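Local structure of uncharacterized protein aq_328 (Aquifex aeolicus, 1R4V) at residues Asp144-Ala149 with Glu161-Ile166. The protein is of unknown function but adopts a histone fold and may take part in protein heterodimerization. Residues are numbered along the deposited sequence; the frame is centred on the assembly and turned at random.
Sequences DVIKKA and EFVAQI. With ZN (zinc ion), chain B.
The axes of helix segments 144-149 and 161-166 come within 9.9 Å of each other at an angle of 115°, and the nearest CA pair is Ile146 with Val163, 6.3 Å. The contacts between the segments are between apolar groups: the short, branched valines fill the space near the backbone, while the longer Ile166 reaches further with CD1. Val163 points at the other helix; its CG1 packs 3.9 Å from CG1 of Val145 and borders CG1 of Ile146, while its CG2 lies 4.0 Å from CA of Ile146 and also meets its CG1. Ile146 has its CB turned away, so this contact is made with its backbone and the base of its side chain, which crosses Val163 at about a right angle. With an alanine here instead of Val163 both methyls are gone, and Val145 and Ile146 would probably face a gap beside the nearest backbone pair. One turn further along, Ile166 holds CG1 between its backbone N and carbonyl carbon (chi1 66°), and the extended chain beyond sets CD1 3.6 Å from CG1 of Val145 and 3.7 Å from CB of Ala149. Phe162 does not leave its backbone facing the other helix, but CG, anti to the backbone N (chi1 177°), carries ring atom CE2 obliquely to within 4.0 Å of CB of Ala149, whose small side chain admits both neighbours. Charged groups lie off the interface: Lys148 NZ donates to the syn lone pair of Asp144 OD1, 2.8 Å away, and Glu161 binds a zinc ion with Glu158. In this domain of the histone clan, the helix-loop-helix pairing joins the C-terminal end of helix 131-149 to helix 157-168; from the connection Thr150 touches Val163 and Pro155 touches Ile146, while Ile42, after helix 29-40, also packs on Ile146.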
ATOM      1  N   ASP A 144      -1.805 -10.588   2.953  1.00 21.44           N
ATOM      2  CA  ASP A 144      -2.637 -11.702   2.525  1.00 22.68           C
ATOM      3  C   ASP A 144      -1.868 -12.508   1.474  1.00 21.80           C
ATOM      4  O   ASP A 144      -1.789 -13.724   1.552  1.00 22.00           O
ATOM      5  CB  ASP A 144      -3.980 -11.208   1.979  1.00 23.18           C
ATOM      6  CG  ASP A 144      -4.954 -12.356   1.641  1.00 28.56           C
ATOM      7  OD1 ASP A 144      -5.128 -13.292   2.456  1.00 41.73           O
ATOM      8  OD2 ASP A 144      -5.612 -12.402   0.573  1.00 42.30           O
ATOM      9  N   VAL A 145      -1.268 -11.824   0.508  1.00 20.86           N
ATOM     10  CA  VAL A 145      -0.527 -12.468  -0.556  1.00 20.18           C
ATOM     11  C   VAL A 145       0.735 -13.121   0.020  1.00 18.46           C
ATOM     12  O   VAL A 145       1.046 -14.242  -0.376  1.00 17.16           O
ATOM     13  CB  VAL A 145      -0.200 -11.474  -1.688  1.00 20.93           C
ATOM     14  CG1 VAL A 145       0.664 -12.153  -2.769  1.00 19.56           C
ATOM     15  CG2 VAL A 145      -1.524 -10.943  -2.282  1.00 22.22           C
ATOM     16  N   ILE A 146       1.441 -12.467   0.944  1.00 16.04           N
ATOM     17  CA  ILE A 146       2.647 -13.074   1.546  1.00 17.26           C
ATOM     18  C   ILE A 146       2.328 -14.433   2.167  1.00 16.94           C
ATOM     19  O   ILE A 146       3.020 -15.422   1.945  1.00 16.63           O
ATOM     20  CB  ILE A 146       3.258 -12.134   2.615  1.00 16.91           C
ATOM     21  CG1 ILE A 146       3.908 -10.910   1.939  1.00 19.46           C
ATOM     22  CG2 ILE A 146       4.248 -12.853   3.521  1.00 17.31           C
ATOM     23  CD1 ILE A 146       4.099  -9.748   2.841  1.00 22.19           C
ATOM     24  N   LYS A 147       1.272 -14.464   2.968  1.00 19.71           N
ATOM     25  CA  LYS A 147       0.821 -15.686   3.622  1.00 21.04           C
ATOM     26  C   LYS A 147       0.351 -16.771   2.677  1.00 19.73           C
ATOM     27  O   LYS A 147       0.585 -17.952   2.944  1.00 20.34           O
ATOM     28  CB  LYS A 147      -0.274 -15.356   4.627  1.00 22.56           C
ATOM     29  CG  LYS A 147       0.349 -14.690   5.850  1.00 27.59           C
ATOM     30  CD  LYS A 147      -0.581 -14.687   7.053  1.00 33.41           C
ATOM     31  CE  LYS A 147      -1.571 -13.552   6.973  1.00 39.81           C
ATOM     32  NZ  LYS A 147      -2.142 -13.343   8.326  1.00 45.88           N
ATOM     33  N   LYS A 148      -0.293 -16.384   1.585  1.00 17.82           N
ATOM     34  CA  LYS A 148      -0.755 -17.349   0.587  1.00 19.36           C
ATOM     35  C   LYS A 148       0.275 -17.747  -0.469  1.00 19.60           C
ATOM     36  O   LYS A 148       0.083 -18.746  -1.159  1.00 21.31           O
ATOM     37  CB  LYS A 148      -2.001 -16.795  -0.091  1.00 17.25           C
ATOM     38  CG  LYS A 148      -3.198 -16.964   0.808  1.00 21.08           C
ATOM     39  CD  LYS A 148      -4.321 -16.043   0.493  1.00 18.23           C
ATOM     40  CE  LYS A 148      -5.435 -16.330   1.494  1.00 19.12           C
ATOM     41  NZ  LYS A 148      -6.546 -15.414   1.279  1.00 19.13           N
ATOM     42  N   ALA A 149       1.367 -17.012  -0.608  1.00 20.67           N
ATOM     43  CA  ALA A 149       2.348 -17.295  -1.665  1.00 21.05           C
ATOM     44  C   ALA A 149       3.757 -17.704  -1.228  1.00 22.21           C
ATOM     45  O   ALA A 149       4.405 -18.417  -1.968  1.00 23.33           O
ATOM     46  CB  ALA A 149       2.438 -16.124  -2.615  1.00 21.78           C
ATOM     47  N   GLU A 161      10.273 -10.673  -3.542  1.00 19.54           N
ATOM     48  CA  GLU A 161      10.347 -10.343  -4.961  1.00 19.95           C
ATOM     49  C   GLU A 161       9.267 -11.053  -5.755  1.00 19.85           C
ATOM     50  O   GLU A 161       8.668 -10.463  -6.663  1.00 21.54           O
ATOM     51  CB  GLU A 161      11.733 -10.652  -5.529  1.00 18.59           C
ATOM     52  CG  GLU A 161      12.820  -9.731  -4.995  1.00 21.47           C
ATOM     53  CD  GLU A 161      14.204 -10.119  -5.505  1.00 20.49           C
ATOM     54  OE1 GLU A 161      14.330 -10.496  -6.657  1.00 26.02           O
ATOM     55  OE2 GLU A 161      15.186 -10.074  -4.747  1.00 29.45           O
ATOM     56  N   PHE A 162       8.986 -12.303  -5.419  1.00 21.02           N
ATOM     57  CA  PHE A 162       7.870 -13.023  -6.035  1.00 20.25           C
ATOM     58  C   PHE A 162       6.489 -12.443  -5.691  1.00 20.95           C
ATOM     59  O   PHE A 162       5.633 -12.343  -6.555  1.00 18.57           O
ATOM     60  CB  PHE A 162       7.940 -14.488  -5.619  1.00 23.40           C
ATOM     61  CG  PHE A 162       6.798 -15.332  -6.136  1.00 24.42           C
ATOM     62  CD1 PHE A 162       6.628 -15.541  -7.496  1.00 28.59           C
ATOM     63  CD2 PHE A 162       5.907 -15.941  -5.257  1.00 31.29           C
ATOM     64  CE1 PHE A 162       5.590 -16.332  -7.972  1.00 27.95           C
ATOM     65  CE2 PHE A 162       4.862 -16.739  -5.726  1.00 32.65           C
ATOM     66  CZ  PHE A 162       4.712 -16.934  -7.094  1.00 29.78           C
ATOM     67  N   VAL A 163       6.259 -12.051  -4.442  1.00 18.87           N
ATOM     68  CA  VAL A 163       5.017 -11.373  -4.045  1.00 18.77           C
ATOM     69  C   VAL A 163       4.800 -10.102  -4.878  1.00 17.67           C
ATOM     70  O   VAL A 163       3.721  -9.912  -5.423  1.00 17.96           O
ATOM     71  CB  VAL A 163       4.978 -11.079  -2.513  1.00 18.18           C
ATOM     72  CG1 VAL A 163       3.866 -10.118  -2.102  1.00 18.46           C
ATOM     73  CG2 VAL A 163       4.831 -12.376  -1.719  1.00 18.77           C
ATOM     74  N   ALA A 164       5.813  -9.254  -5.001  1.00 16.97           N
ATOM     75  CA  ALA A 164       5.716  -8.063  -5.831  1.00 17.62           C
ATOM     76  C   ALA A 164       5.338  -8.347  -7.291  1.00 18.83           C
ATOM     77  O   ALA A 164       4.540  -7.597  -7.863  1.00 19.26           O
ATOM     78  CB  ALA A 164       6.996  -7.269  -5.800  1.00 18.39           C
ATOM     79  N   GLN A 165       5.907  -9.403  -7.869  1.00 19.32           N
ATOM     80  CA  GLN A 165       5.578  -9.862  -9.214  1.00 21.21           C
ATOM     81  C   GLN A 165       4.122 -10.258  -9.362  1.00 19.43           C
ATOM     82  O   GLN A 165       3.453  -9.858 -10.319  1.00 21.49           O
ATOM     83  CB  GLN A 165       6.435 -11.059  -9.599  1.00 23.29           C
ATOM     84  CG  GLN A 165       7.864 -10.700  -9.922  1.00 30.83           C
ATOM     85  CD  GLN A 165       8.676 -11.870 -10.496  1.00 31.90           C
ATOM     86  OE1 GLN A 165       8.928 -11.891 -11.702  1.00 47.55           O
ATOM     87  NE2 GLN A 165       9.053 -12.844  -9.658  1.00 38.56           N
ATOM     88  N   ILE A 166       3.604 -11.059  -8.439  1.00 20.79           N
ATOM     89  CA  ILE A 166       2.223 -11.512  -8.578  1.00 21.41           C
ATOM     90  C   ILE A 166       1.223 -10.426  -8.236  1.00 20.01           C
ATOM     91  O   ILE A 166       0.139 -10.418  -8.795  1.00 20.03           O
ATOM     92  CB  ILE A 166       1.926 -12.850  -7.869  1.00 22.70           C
ATOM     93  CG1 ILE A 166       2.046 -12.745  -6.364  1.00 23.94           C
ATOM     94  CG2 ILE A 166       2.840 -13.946  -8.425  1.00 28.82           C
ATOM     95  CD1 ILE A 166       1.772 -14.071  -5.670  1.00 25.86           C
TER
HETATM   96 ZN    ZN B 201      16.111 -11.603  -6.870  1.00 27.08          ZN